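Local coordinates for protein beta-Ala-His dipeptidase (Homo sapiens, PDB 3DLJ) that hydrolyses Xaa-His dipeptides, carnosine and anserine above all, as a secreted zinc-dependent dipeptidase of the M20 peptidase family, at residues 33-38 against 143-148; 139-144 against 460-465; 272-277 against 321-326; 222-227 against 352-357; 331-336 against 345-350. All coordinates share one frame; numbering follows the deposited sequence.

Interaction 1: 33-38 against 143-148. With ZN (zinc ion), chain D; ZN (zinc ion), chain C.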
# COMPACT_ATOMS: atom_id res chain seq x y z
N GLU A 33 19.51 6.89 5.72
CA GLU A 33 19.91 5.90 6.72
C GLU A 33 18.84 4.86 6.98
O GLU A 33 19.16 3.69 7.17
CB GLU A 33 20.29 6.56 8.03
CG GLU A 33 21.59 7.35 7.97
CD GLU A 33 21.76 8.31 9.14
OE1 GLU A 33 22.71 9.12 9.09
OE2 GLU A 33 20.95 8.28 10.10
N TRP A 34 17.57 5.25 7.01
CA TRP A 34 16.50 4.26 7.22
C TRP A 34 16.31 3.34 6.00
O TRP A 34 16.09 2.16 6.16
CB TRP A 34 15.17 4.90 7.66
CG TRP A 34 15.13 5.31 9.11
CD1 TRP A 34 16.19 5.71 9.89
CD2 TRP A 34 13.96 5.45 9.94
NE1 TRP A 34 15.75 6.05 11.15
CE2 TRP A 34 14.39 5.90 11.21
CE3 TRP A 34 12.59 5.23 9.73
CZ2 TRP A 34 13.51 6.12 12.28
CZ3 TRP A 34 11.70 5.45 10.79
CH2 TRP A 34 12.17 5.89 12.05
N VAL A 35 16.42 3.90 4.80
CA VAL A 35 16.33 3.17 3.53
C VAL A 35 17.46 2.12 3.35
O VAL A 35 17.24 1.06 2.77
CB VAL A 35 16.29 4.18 2.32
CG1 VAL A 35 16.74 3.51 1.00
CG2 VAL A 35 14.88 4.81 2.17
N ALA A 36 18.65 2.44 3.86
CA ALA A 36 19.80 1.55 3.81
C ALA A 36 19.67 0.30 4.70
O ALA A 36 20.43 -0.66 4.55
CB ALA A 36 21.07 2.34 4.14
N ILE A 37 18.71 0.31 5.63
CA ILE A 37 18.39 -0.87 6.41
C ILE A 37 17.44 -1.73 5.56
O ILE A 37 16.32 -1.35 5.30
CB ILE A 37 17.76 -0.52 7.77
CG1 ILE A 37 18.69 0.46 8.54
CG2 ILE A 37 17.50 -1.81 8.59
CD1 ILE A 37 18.12 1.04 9.82
N GLU A 38 17.93 -2.88 5.12
CA GLU A 38 17.21 -3.68 4.13
C GLU A 38 16.11 -4.51 4.78
O GLU A 38 16.19 -5.75 4.84
CB GLU A 38 18.22 -4.51 3.35
CG GLU A 38 19.25 -3.58 2.71
CD GLU A 38 20.20 -4.28 1.76
OE1 GLU A 38 19.91 -5.43 1.35
OE2 GLU A 38 21.25 -3.68 1.42
N ASP A 143 7.04 4.20 0.27
CA ASP A 143 6.31 3.06 0.86
C ASP A 143 7.18 2.18 1.82
O ASP A 143 7.74 1.18 1.38
CB ASP A 143 5.76 2.21 -0.30
CG ASP A 143 4.80 1.11 0.14
OD1 ASP A 143 4.34 1.09 1.31
OD2 ASP A 143 4.49 0.25 -0.72
N ASN A 144 7.30 2.52 3.11
CA ASN A 144 6.61 3.62 3.78
C ASN A 144 7.51 4.45 4.72
O ASN A 144 7.02 5.03 5.68
CB ASN A 144 5.43 3.04 4.56
CG ASN A 144 4.42 4.08 4.98
OD1 ASN A 144 3.91 4.04 6.11
ND2 ASN A 144 4.11 5.02 4.09
N LYS A 145 8.82 4.52 4.46
CA LYS A 145 9.77 5.15 5.39
C LYS A 145 9.71 6.68 5.31
O LYS A 145 9.76 7.37 6.33
CB LYS A 145 11.20 4.62 5.16
CG LYS A 145 11.38 3.16 5.63
CD LYS A 145 12.60 2.45 5.03
CE LYS A 145 12.79 1.09 5.68
NZ LYS A 145 13.95 0.33 5.12
N GLY A 146 9.57 7.21 4.09
CA GLY A 146 9.37 8.66 3.87
C GLY A 146 8.24 9.26 4.71
O GLY A 146 8.47 10.18 5.48
N PRO A 147 6.99 8.79 4.51
CA PRO A 147 5.88 9.32 5.31
C PRO A 147 5.92 9.00 6.82
O PRO A 147 5.45 9.81 7.62
CB PRO A 147 4.63 8.71 4.62
CG PRO A 147 5.06 8.35 3.27
CD PRO A 147 6.50 7.86 3.47
N VAL A 148 6.49 7.88 7.22
CA VAL A 148 6.68 7.65 8.66
C VAL A 148 7.64 8.69 9.24
O VAL A 148 7.38 9.25 10.32
CB VAL A 148 7.16 6.21 9.01
CG1 VAL A 148 7.51 6.09 10.50
CG2 VAL A 148 6.10 5.19 8.65
ZN ZN D . 2.93 0.66 2.59
ZN ZN C . 3.59 -1.58 0.02
O HOH W 1 14.59 0.43 2.39
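K145 carries the polar half of this contact, reaching from helix 141-160 to the carbonyls around W34-I37. Its chain is extended beyond CG, which brings NZ in among them: it donates to W34 O over 3.0 Å, from above the carbonyl plane. I37 N reaches the same oxygen from the opposite face. I37 O also lies 2.9 Å from K145 NZ, S39 OG is a further hydrogen-bond partner, and a water taking a bond from K145 NZ donates onward to V35 O. The buried ammonium thus sits among several oxygens, a setting likely to keep it charged.

The apolar half is thinner. V148 CG1 comes to the edge of the W34 ring, 4.2 Å from CZ3, and the aliphatic part of K145 passes W34 CB and V35 CG2.

D143, two residues before K145, bridges both zinc ions. W34 packs also against helix 46-65 and the next turns of helix 141-160, while V148 touches strand 104-110 through F107.

Interaction 2: 139-144 against 460-465. With ZN (zinc ion), chain D; ZN (zinc ion), chain C.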
# COMPACT_ATOMS: atom_id res chain seq x y z
N ARG A 139 14.29 2.05 -2.31
CA ARG A 139 13.19 1.20 -1.84
C ARG A 139 12.70 1.64 -0.45
O ARG A 139 13.48 1.74 0.50
CB ARG A 139 13.62 -0.28 -1.86
CG ARG A 139 12.67 -1.20 -1.11
CD ARG A 139 11.24 -1.23 -1.76
NE ARG A 139 11.21 -2.14 -2.91
CZ ARG A 139 10.88 -1.82 -4.16
NH1 ARG A 139 10.91 -2.77 -5.08
NH2 ARG A 139 10.49 -0.58 -4.51
N GLY A 140 11.39 1.88 -0.34
CA GLY A 140 10.79 2.38 0.91
C GLY A 140 10.73 3.90 1.03
O GLY A 140 10.29 4.41 2.06
N ALA A 141 11.20 4.62 0.01
CA ALA A 141 11.20 6.10 0.05
C ALA A 141 9.81 6.67 0.24
O ALA A 141 9.61 7.55 1.08
CB ALA A 141 11.86 6.71 -1.21
N THR A 142 8.86 6.18 -0.56
CA THR A 142 7.43 6.54 -0.41
C THR A 142 6.66 5.47 0.41
O THR A 142 5.76 5.80 1.17
CB THR A 142 6.75 6.78 -1.80
OG1 THR A 142 5.77 7.81 -1.68
CG2 THR A 142 6.07 5.52 -2.31
N ASP A 143 7.04 4.20 0.27
CA ASP A 143 6.31 3.06 0.86
C ASP A 143 7.18 2.18 1.82
O ASP A 143 7.74 1.18 1.38
CB ASP A 143 5.76 2.21 -0.30
CG ASP A 143 4.80 1.11 0.14
OD1 ASP A 143 4.34 1.09 1.31
OD2 ASP A 143 4.49 0.25 -0.72
N ASN A 144 7.30 2.52 3.11
CA ASN A 144 6.61 3.62 3.78
C ASN A 144 7.51 4.45 4.72
O ASN A 144 7.02 5.03 5.68
CB ASN A 144 5.43 3.04 4.56
CG ASN A 144 4.42 4.08 4.98
OD1 ASN A 144 3.91 4.04 6.11
ND2 ASN A 144 4.11 5.02 4.09
N GLU A 460 11.58 3.27 -7.37
CA GLU A 460 10.77 3.95 -6.37
C GLU A 460 11.47 5.22 -5.87
O GLU A 460 12.67 5.21 -5.67
CB GLU A 460 10.52 3.03 -5.16
CG GLU A 460 9.61 3.68 -4.13
CD GLU A 460 9.41 2.87 -2.88
OE1 GLU A 460 9.72 1.64 -2.86
OE2 GLU A 460 8.87 3.47 -1.92
N LYS A 461 10.71 6.28 -5.63
CA LYS A 461 11.23 7.53 -5.08
C LYS A 461 10.14 8.17 -4.23
O LYS A 461 8.96 7.79 -4.32
CB LYS A 461 11.61 8.52 -6.21
CG LYS A 461 10.42 8.76 -7.14
CD LYS A 461 10.39 10.10 -7.75
CE LYS A 461 9.16 10.30 -8.63
NZ LYS A 461 8.07 11.01 -7.90
N ILE A 462 10.54 9.14 -3.41
CA ILE A 462 9.65 10.17 -2.96
C ILE A 462 10.30 11.49 -3.38
O ILE A 462 11.54 11.61 -3.33
CB ILE A 462 9.36 10.11 -1.42
CG1 ILE A 462 8.16 11.01 -1.07
CG2 ILE A 462 10.64 10.42 -0.57
CD1 ILE A 462 7.69 10.91 0.34
N ASN A 463 9.49 12.46 -3.83
CA ASN A 463 10.01 13.81 -4.07
C ASN A 463 10.43 14.51 -2.78
O ASN A 463 9.72 14.44 -1.78
CB ASN A 463 9.00 14.69 -4.83
CG ASN A 463 8.57 14.08 -6.15
OD1 ASN A 463 9.26 13.25 -6.72
ND2 ASN A 463 7.42 14.51 -6.66
N ARG A 464 11.59 15.18 -2.80
CA ARG A 464 12.03 15.98 -1.64
C ARG A 464 10.93 16.97 -1.20
O ARG A 464 10.68 17.14 -0.01
CB ARG A 464 13.33 16.74 -1.94
CG ARG A 464 13.77 17.66 -0.82
CD ARG A 464 14.91 18.61 -1.21
NE ARG A 464 16.21 17.96 -1.10
CZ ARG A 464 17.00 17.99 -0.03
NH1 ARG A 464 18.15 17.34 -0.07
NH2 ARG A 464 16.65 18.64 1.08
N TRP A 465 10.27 17.60 -2.18
CA TRP A 465 9.23 18.57 -1.88
C TRP A 465 8.06 17.94 -1.13
O TRP A 465 7.58 18.52 -0.14
CB TRP A 465 8.76 19.21 -3.17
CG TRP A 465 7.77 20.32 -3.02
CD1 TRP A 465 8.04 21.65 -2.74
CD2 TRP A 465 6.35 20.23 -3.22
NE1 TRP A 465 6.86 22.37 -2.72
CE2 TRP A 465 5.82 21.53 -3.02
CE3 TRP A 465 5.48 19.18 -3.53
CZ2 TRP A 465 4.44 21.80 -3.12
CZ3 TRP A 465 4.11 19.45 -3.63
CH2 TRP A 465 3.61 20.75 -3.44
ZN ZN D . 2.93 0.66 2.59
ZN ZN C . 3.59 -1.58 0.02
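The R139 guanidinium meets the E460 carboxylate at its edge, the two planes 31° apart, with NH2 donating in its own plane to the anti lone pair of E460 OE1 at 2.9 Å. This is a salt bridge; R139 NE and NH1 turn to the backbone carbonyls of Q114 and P115. G140 N comes to E460 OE1 from above the carboxylate plane, 3.0 Å away and almost straight at 171°. The other oxygen, E460 OE2, takes T142 N on its anti side and D143 N nearly along the C-O axis (2.9 Å). Four N-H donors fix the buried carboxylate in rotation. E460 can reach them because its CG stands anti to the backbone N (chi1 -177°) and the chain runs on extended.

Elsewhere A141 CB rests 4.0 Å from I462 CG2, and T142 CB comes 3.5 Å from K461 O. T142 OG1 bonds to D453.

D143 binds one zinc with OD1 (2.0 Å) and the other with OD2 (2.2 Å). E460 is thus a second-shell residue whose carboxylate grips the backbone N-H of the bridging aspartate in the co-catalytic dizinc centre of M20 peptidases, which H110, D206, E178 and H456 complete.

Interaction 3: 272-277 against 321-326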
# COMPACT_ATOMS: atom_id res chain seq x y z
N GLY A 272 -21.10 -13.34 -13.79
CA GLY A 272 -21.54 -12.88 -12.49
C GLY A 272 -20.78 -11.69 -11.91
O GLY A 272 -21.28 -11.01 -11.03
N ILE A 273 -19.57 -11.42 -12.39
CA ILE A 273 -18.71 -10.39 -11.77
C ILE A 273 -19.30 -8.96 -11.66
O ILE A 273 -18.94 -8.22 -10.75
CB ILE A 273 -17.27 -10.39 -12.40
CG1 ILE A 273 -16.42 -11.49 -11.75
CG2 ILE A 273 -16.53 -9.08 -12.12
CD1 ILE A 273 -15.79 -11.08 -10.41
N TYR A 274 -20.21 -8.59 -12.56
CA TYR A 274 -20.77 -7.22 -12.54
C TYR A 274 -22.14 -7.14 -11.89
O TYR A 274 -22.68 -6.06 -11.70
CB TYR A 274 -20.80 -6.62 -13.96
CG TYR A 274 -19.42 -6.40 -14.52
CD1 TYR A 274 -18.86 -7.31 -15.39
CD2 TYR A 274 -18.67 -5.29 -14.13
CE1 TYR A 274 -17.56 -7.14 -15.89
CE2 TYR A 274 -17.37 -5.09 -14.63
CZ TYR A 274 -16.83 -6.03 -15.52
OH TYR A 274 -15.55 -5.87 -16.01
N ASP A 275 -22.69 -8.29 -11.53
CA ASP A 275 -24.01 -8.38 -10.95
C ASP A 275 -24.28 -7.39 -9.83
O ASP A 275 -25.34 -6.75 -9.82
CB ASP A 275 -24.27 -9.80 -10.45
CG ASP A 275 -24.45 -10.79 -11.58
OD1 ASP A 275 -24.50 -10.39 -12.78
OD2 ASP A 275 -24.56 -11.98 -11.23
N GLU A 276 -23.33 -7.27 -8.92
CA GLU A 276 -23.52 -6.51 -7.69
C GLU A 276 -22.78 -5.18 -7.60
O GLU A 276 -22.81 -4.53 -6.54
CB GLU A 276 -23.23 -7.40 -6.46
CG GLU A 276 -24.15 -8.64 -6.35
CD GLU A 276 -24.10 -9.28 -4.97
OE1 GLU A 276 -24.84 -8.80 -4.06
OE2 GLU A 276 -23.32 -10.25 -4.79
N VAL A 277 -22.12 -4.75 -8.68
CA VAL A 277 -21.50 -3.41 -8.72
C VAL A 277 -22.59 -2.35 -8.60
O VAL A 277 -23.59 -2.44 -9.30
CB VAL A 277 -20.66 -3.17 -10.03
CG1 VAL A 277 -19.95 -1.80 -9.97
CG2 VAL A 277 -19.65 -4.30 -10.28
N ARG A 321 -14.12 2.74 -8.79
CA ARG A 321 -15.49 2.27 -8.57
C ARG A 321 -15.97 1.18 -9.54
O ARG A 321 -17.12 0.72 -9.46
CB ARG A 321 -16.47 3.46 -8.48
CG ARG A 321 -16.67 4.28 -9.76
CD ARG A 321 -17.76 3.66 -10.66
NE ARG A 321 -19.09 3.71 -10.04
CZ ARG A 321 -20.06 2.81 -10.24
NH1 ARG A 321 -19.87 1.76 -11.04
NH2 ARG A 321 -21.23 2.95 -9.64
N TYR A 322 -15.09 0.78 -10.45
CA TYR A 322 -15.30 -0.43 -11.24
C TYR A 322 -14.27 -1.50 -10.85
O TYR A 322 -13.14 -1.17 -10.49
CB TYR A 322 -15.23 -0.12 -12.74
CG TYR A 322 -16.39 0.67 -13.30
CD1 TYR A 322 -16.20 1.96 -13.78
CD2 TYR A 322 -17.67 0.12 -13.40
CE1 TYR A 322 -17.23 2.69 -14.33
CE2 TYR A 322 -18.71 0.85 -13.95
CZ TYR A 322 -18.48 2.14 -14.41
OH TYR A 322 -19.50 2.90 -14.96
N PRO A 323 -14.65 -2.79 -10.92
CA PRO A 323 -13.67 -3.83 -10.63
C PRO A 323 -12.63 -3.91 -11.76
O PRO A 323 -12.86 -3.43 -12.86
CB PRO A 323 -14.54 -5.11 -10.59
CG PRO A 323 -15.68 -4.81 -11.44
CD PRO A 323 -15.97 -3.35 -11.26
N SER A 324 -11.47 -4.49 -11.48
CA SER A 324 -10.44 -4.61 -12.48
C SER A 324 -9.74 -5.95 -12.28
O SER A 324 -9.69 -6.47 -11.15
CB SER A 324 -9.45 -3.44 -12.37
OG SER A 324 -8.62 -3.57 -11.24
N LEU A 325 -9.22 -6.51 -13.37
CA LEU A 325 -8.51 -7.78 -13.29
C LEU A 325 -7.10 -7.65 -13.87
O LEU A 325 -6.93 -7.15 -14.98
CB LEU A 325 -9.32 -8.89 -13.99
CG LEU A 325 -8.80 -10.33 -13.84
CD1 LEU A 325 -9.92 -11.29 -14.10
CD2 LEU A 325 -7.59 -10.66 -14.77
N SER A 326 -6.10 -8.06 -13.08
CA SER A 326 -4.70 -8.04 -13.50
C SER A 326 -4.03 -9.40 -13.37
O SER A 326 -4.12 -10.03 -12.33
CB SER A 326 -3.91 -7.01 -12.68
OG SER A 326 -4.41 -5.72 -12.90
O HOH W 2 -14.38 -3.61 -15.32
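P323 packs between Y274 and V277 of the 272-277 loop. Its CG lies 3.6 Å from Y274 CE2, meeting the ring obliquely, and its CD is 3.9 Å from V277 CG2. V277 divides its methyls: with CG1 anti to the backbone N (chi1 -176°), CG2 is left for the proline and CG1 lies 3.7 Å from R321 NH1. An alanine at V277 is likely to leave a gap beside P323 CD and take apolar cover from the R321 guanidinium, whose NE and NH2 hold E284 and the carbonyl of V278. Two overlapping type I beta turns, G272 to D275 and Y274 to V277, shape the loop, and P323 lies in the short link between helix 312-320 and strand 324-331 of the mixed sheet. Around Y274 OH the contact is looser and wet. A water in the ring plane, 2.6 Å from this hydroxyl, donates to P323 O at 2.9 Å, while I268 N is a direct hydrogen-bond partner of Y274 OH.

Interaction 4: 222-227 against 352-357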
# COMPACT_ATOMS: atom_id res chain seq x y z
N ARG A 222 -10.30 0.27 -2.87
CA ARG A 222 -10.91 -0.94 -3.41
C ARG A 222 -10.59 -2.14 -2.52
O ARG A 222 -9.64 -2.12 -1.76
CB ARG A 222 -10.46 -1.20 -4.85
CG ARG A 222 -11.00 -0.20 -5.84
CD ARG A 222 -10.98 -0.78 -7.25
NE ARG A 222 -9.64 -0.68 -7.80
CZ ARG A 222 -9.32 -0.71 -9.09
NH1 ARG A 222 -10.26 -0.83 -10.06
NH2 ARG A 222 -8.06 -0.58 -9.40
N GLY A 223 -11.43 -3.18 -2.59
CA GLY A 223 -11.09 -4.49 -2.05
C GLY A 223 -10.17 -5.24 -3.00
O GLY A 223 -9.71 -4.69 -4.02
N ASN A 224 -9.88 -6.50 -2.67
CA ASN A 224 -9.08 -7.35 -3.54
C ASN A 224 -9.37 -8.84 -3.39
O ASN A 224 -9.78 -9.29 -2.33
CB ASN A 224 -7.57 -7.07 -3.40
CG ASN A 224 -6.79 -7.44 -4.69
OD1 ASN A 224 -7.39 -7.79 -5.70
ND2 ASN A 224 -5.48 -7.35 -4.64
N SER A 225 -9.17 -9.58 -4.46
CA SER A 225 -9.19 -11.03 -4.38
C SER A 225 -8.02 -11.58 -5.20
O SER A 225 -7.93 -11.35 -6.41
CB SER A 225 -10.56 -11.57 -4.81
OG SER A 225 -10.91 -11.06 -6.08
N TYR A 226 -7.10 -12.25 -4.53
CA TYR A 226 -5.93 -12.79 -5.16
C TYR A 226 -6.12 -14.29 -5.42
O TYR A 226 -6.42 -15.06 -4.51
CB TYR A 226 -4.70 -12.53 -4.27
CG TYR A 226 -3.41 -12.44 -5.08
CD1 TYR A 226 -2.90 -11.20 -5.48
CD2 TYR A 226 -2.73 -13.61 -5.47
CE1 TYR A 226 -1.73 -11.12 -6.24
CE2 TYR A 226 -1.57 -13.54 -6.22
CZ TYR A 226 -1.08 -12.30 -6.60
OH TYR A 226 0.08 -12.29 -7.32
N PHE A 227 -5.96 -14.69 -6.68
CA PHE A 227 -6.13 -16.08 -7.10
C PHE A 227 -4.81 -16.72 -7.52
O PHE A 227 -3.96 -16.07 -8.12
CB PHE A 227 -7.18 -16.20 -8.22
CG PHE A 227 -8.59 -15.88 -7.77
CD1 PHE A 227 -9.05 -14.57 -7.79
CD2 PHE A 227 -9.43 -16.88 -7.33
CE1 PHE A 227 -10.33 -14.26 -7.36
CE2 PHE A 227 -10.73 -16.58 -6.90
CZ PHE A 227 -11.17 -15.26 -6.91
N SER A 352 -5.49 -11.15 -9.81
CA SER A 352 -6.37 -10.64 -8.78
C SER A 352 -7.43 -9.75 -9.38
O SER A 352 -7.27 -9.21 -10.47
CB SER A 352 -5.57 -9.90 -7.68
OG SER A 352 -4.80 -8.83 -8.21
N ILE A 353 -8.53 -9.63 -8.66
CA ILE A 353 -9.62 -8.77 -9.03
C ILE A 353 -9.83 -7.76 -7.89
O ILE A 353 -10.11 -8.13 -6.74
CB ILE A 353 -10.92 -9.60 -9.28
CG1 ILE A 353 -10.68 -10.67 -10.37
CG2 ILE A 353 -12.08 -8.70 -9.67
CD1 ILE A 353 -11.82 -11.67 -10.56
N ARG A 354 -9.71 -6.49 -8.23
CA ARG A 354 -10.02 -5.42 -7.32
C ARG A 354 -11.51 -5.30 -7.17
O ARG A 354 -12.26 -5.36 -8.15
CB ARG A 354 -9.39 -4.12 -7.81
CG ARG A 354 -7.87 -4.22 -7.93
CD ARG A 354 -7.17 -4.08 -6.56
NE ARG A 354 -5.71 -4.26 -6.67
CZ ARG A 354 -4.86 -4.24 -5.64
NH1 ARG A 354 -3.56 -4.41 -5.86
NH2 ARG A 354 -5.30 -4.06 -4.39
N LEU A 355 -11.97 -5.18 -5.93
CA LEU A 355 -13.39 -5.23 -5.66
C LEU A 355 -13.92 -3.87 -5.27
O LEU A 355 -13.22 -3.06 -4.68
CB LEU A 355 -13.69 -6.26 -4.58
CG LEU A 355 -13.04 -7.64 -4.71
CD1 LEU A 355 -13.49 -8.53 -3.54
CD2 LEU A 355 -13.42 -8.30 -6.00
N VAL A 356 -15.17 -3.62 -5.65
CA VAL A 356 -15.84 -2.35 -5.39
C VAL A 356 -17.25 -2.64 -4.83
O VAL A 356 -17.76 -3.76 -4.96
CB VAL A 356 -15.94 -1.48 -6.69
CG1 VAL A 356 -14.55 -1.19 -7.24
CG2 VAL A 356 -16.82 -2.15 -7.75
N PRO A 357 -17.87 -1.66 -4.16
CA PRO A 357 -19.28 -1.79 -3.77
C PRO A 357 -20.18 -2.13 -4.97
O PRO A 357 -20.01 -1.53 -6.03
CB PRO A 357 -19.62 -0.40 -3.23
CG PRO A 357 -18.33 0.20 -2.83
CD PRO A 357 -17.26 -0.41 -3.66
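S352 sets its CB against the ring of Y226, 3.7 Å from CD1; its OG turns to H328. I353 comes next, in a hydrogen-bonded pair with S225: the backbones exchange two bonds, and S225 OG adds a third hydrogen bond, reaching a lone pair of I353 O in the carbonyl plane at 3.1 Å. I353 CD1 reaches on to the F227 ring.

R354, opposite N224, crosses to the other face of the sheet. Its guanidinium lies beneath the N224 amide, planes 15° apart, with ND2 3.2 Å above the centre. R354 CB in turn sits over a face of the R222 guanidinium, 3.4 Å from R222 NE, which donates to G426 O.

L355 pairs with G223 through two backbone bonds, and G223 leaves room: a CB there would crowd L355 CB. V356 CG1 finishes against R222 CD, 3.6 Å away.

This is an antiparallel ladder between strands 216-232 and 346-355, central pair of the sheet in the M20 dimerization domain.

Interaction 5: 331-336 against 345-350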
# COMPACT_ATOMS: atom_id res chain seq x y z
N GLU A 331 4.29 -18.92 -11.79
CA GLU A 331 5.37 -19.54 -11.01
C GLU A 331 5.58 -21.00 -11.51
O GLU A 331 4.61 -21.65 -11.86
CB GLU A 331 5.02 -19.50 -9.52
CG GLU A 331 6.08 -20.13 -8.55
CD GLU A 331 5.55 -20.30 -7.12
OE1 GLU A 331 4.55 -19.62 -6.75
OE2 GLU A 331 6.13 -21.12 -6.36
N GLY A 332 6.83 -21.45 -11.60
CA GLY A 332 7.17 -22.85 -11.90
C GLY A 332 7.63 -23.14 -13.31
O GLY A 332 7.95 -24.29 -13.63
N ALA A 333 7.63 -22.12 -14.16
CA ALA A 333 8.07 -22.19 -15.55
C ALA A 333 9.45 -21.54 -15.76
O ALA A 333 10.13 -21.19 -14.80
CB ALA A 333 7.00 -21.54 -16.51
N PHE A 334 9.86 -21.40 -17.02
CA PHE A 334 11.15 -20.79 -17.32
C PHE A 334 11.04 -19.27 -17.40
O PHE A 334 10.49 -18.74 -18.37
CB PHE A 334 11.73 -21.33 -18.63
CG PHE A 334 13.02 -20.67 -19.01
CD1 PHE A 334 14.12 -20.73 -18.15
CD2 PHE A 334 13.15 -19.98 -20.21
CE1 PHE A 334 15.30 -20.12 -18.48
CE2 PHE A 334 14.32 -19.36 -20.52
CZ PHE A 334 15.40 -19.42 -19.68
N ASP A 335 11.58 -18.58 -16.40
CA ASP A 335 11.35 -17.15 -16.18
C ASP A 335 12.64 -16.34 -16.12
O ASP A 335 12.62 -15.14 -15.92
CB ASP A 335 10.49 -16.93 -14.92
CG ASP A 335 11.00 -17.72 -13.68
OD1 ASP A 335 10.18 -18.32 -12.96
OD2 ASP A 335 12.22 -17.76 -13.43
N GLU A 336 13.77 -17.01 -16.33
CA GLU A 336 15.06 -16.32 -16.37
C GLU A 336 15.36 -15.90 -17.82
O GLU A 336 14.67 -16.34 -18.74
CB GLU A 336 16.16 -17.20 -15.74
CG GLU A 336 15.68 -18.01 -14.50
CD GLU A 336 15.03 -19.40 -14.85
OE1 GLU A 336 15.77 -20.31 -15.31
OE2 GLU A 336 13.79 -19.61 -14.63
N GLY A 345 6.44 -28.95 -15.45
CA GLY A 345 5.52 -29.98 -14.97
C GLY A 345 4.40 -29.41 -14.10
O GLY A 345 3.29 -29.93 -14.09
N ARG A 346 4.68 -28.33 -13.39
CA ARG A 346 3.71 -27.77 -12.46
C ARG A 346 3.88 -26.27 -12.45
O ARG A 346 4.96 -25.74 -12.15
CB ARG A 346 3.99 -28.31 -11.04
CG ARG A 346 2.79 -28.32 -10.12
CD ARG A 346 3.19 -28.86 -8.73
NE ARG A 346 3.50 -27.74 -7.85
CZ ARG A 346 3.03 -27.61 -6.62
NH1 ARG A 346 3.35 -26.53 -5.89
NH2 ARG A 346 2.24 -28.56 -6.11
N VAL A 347 2.79 -25.58 -12.76
CA VAL A 347 2.81 -24.13 -12.89
C VAL A 347 1.64 -23.51 -12.13
O VAL A 347 0.58 -24.14 -11.98
CB VAL A 347 2.76 -23.72 -14.39
CG1 VAL A 347 4.05 -24.07 -15.08
CG2 VAL A 347 1.59 -24.44 -15.09
N ILE A 348 1.83 -22.28 -11.64
CA ILE A 348 0.81 -21.56 -10.89
C ILE A 348 0.63 -20.15 -11.48
O ILE A 348 1.55 -19.33 -11.43
CB ILE A 348 1.15 -21.43 -9.34
CG1 ILE A 348 1.67 -22.75 -8.76
CG2 ILE A 348 -0.09 -20.97 -8.52
CD1 ILE A 348 1.95 -22.70 -7.27
N GLY A 349 -0.54 -19.90 -12.04
CA GLY A 349 -0.88 -18.58 -12.53
C GLY A 349 -1.32 -17.71 -11.37
O GLY A 349 -1.96 -18.19 -10.44
N LYS A 350 -1.01 -16.41 -11.43
CA LYS A 350 -1.41 -15.45 -10.39
C LYS A 350 -2.14 -14.28 -11.00
O LYS A 350 -1.69 -13.67 -11.99
CB LYS A 350 -0.20 -14.92 -9.63
CG LYS A 350 0.86 -15.97 -9.27
CD LYS A 350 0.64 -16.63 -7.93
CE LYS A 350 1.67 -17.75 -7.76
NZ LYS A 350 2.86 -17.30 -6.96
O HOH W 3 7.53 -26.91 -13.10
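E331 and I348 form one antiparallel hydrogen-bonded pair, E331 N giving to I348 O at 2.8 Å and I348 N returning the bond to E331 O at 2.9 Å, before G332 turns the chain off the sheet with a positive phi of 103°. A side chain on G332 would run into R346 O, and the bend suits glycine, since a CB would also be jammed against the preceding carbonyl. V347 CA also offers its hydrogen to E331 O, at 3.2 Å.

Among the side chains the E331-K350 salt bridge leads. The E331 chain stands out from the sheet, extended, with CG anti to the backbone N (chi1 180°), and K350, bent at chi2 and chi4, crosses it obliquely to put NZ 2.9 Å from OE1, nearly in line with the C-O bond. An alanine in place of K350 would probably leave the E331 carboxylate without its counter-charge and free to swing into solvent. I348 CD1 lies beside the same E331 OE1, 4.1 Å away. On the other side of the sheet V347 CG1 meets A333 CB at 4.1 Å, both resting on M251 of helix 250-258. A water links G332 O (2.7 Å) with R346 N just past the last direct pair; the guanidinium of R346 bonds to E230.

The arrangement is the outer end of an antiparallel strand pair, 324-331 with 346-355, where the chain leaves the sheet at the surface.

From the N terminus, interaction 1 closes first, bringing helix 24-35 back against the start of helix 141-160. Interaction 2 starts on that same helix start, sharing D143 and N144, and does not close until 460-465, so its long loop encloses everything that follows; the two contacts touch through K145 N and G140 O. Within that loop, interaction 4 joins strands 216-232 and 346-355, and inside its span lie interactions 3 and 5, in series. Interaction 3 fixes the 272-277 loop to the start of strand 324-331, touching interaction 4; interaction 5 ties that strand's far end to 346-355. These three share one sheet and do not cross; the centres of interactions 2 and 4 are about 26 Å apart.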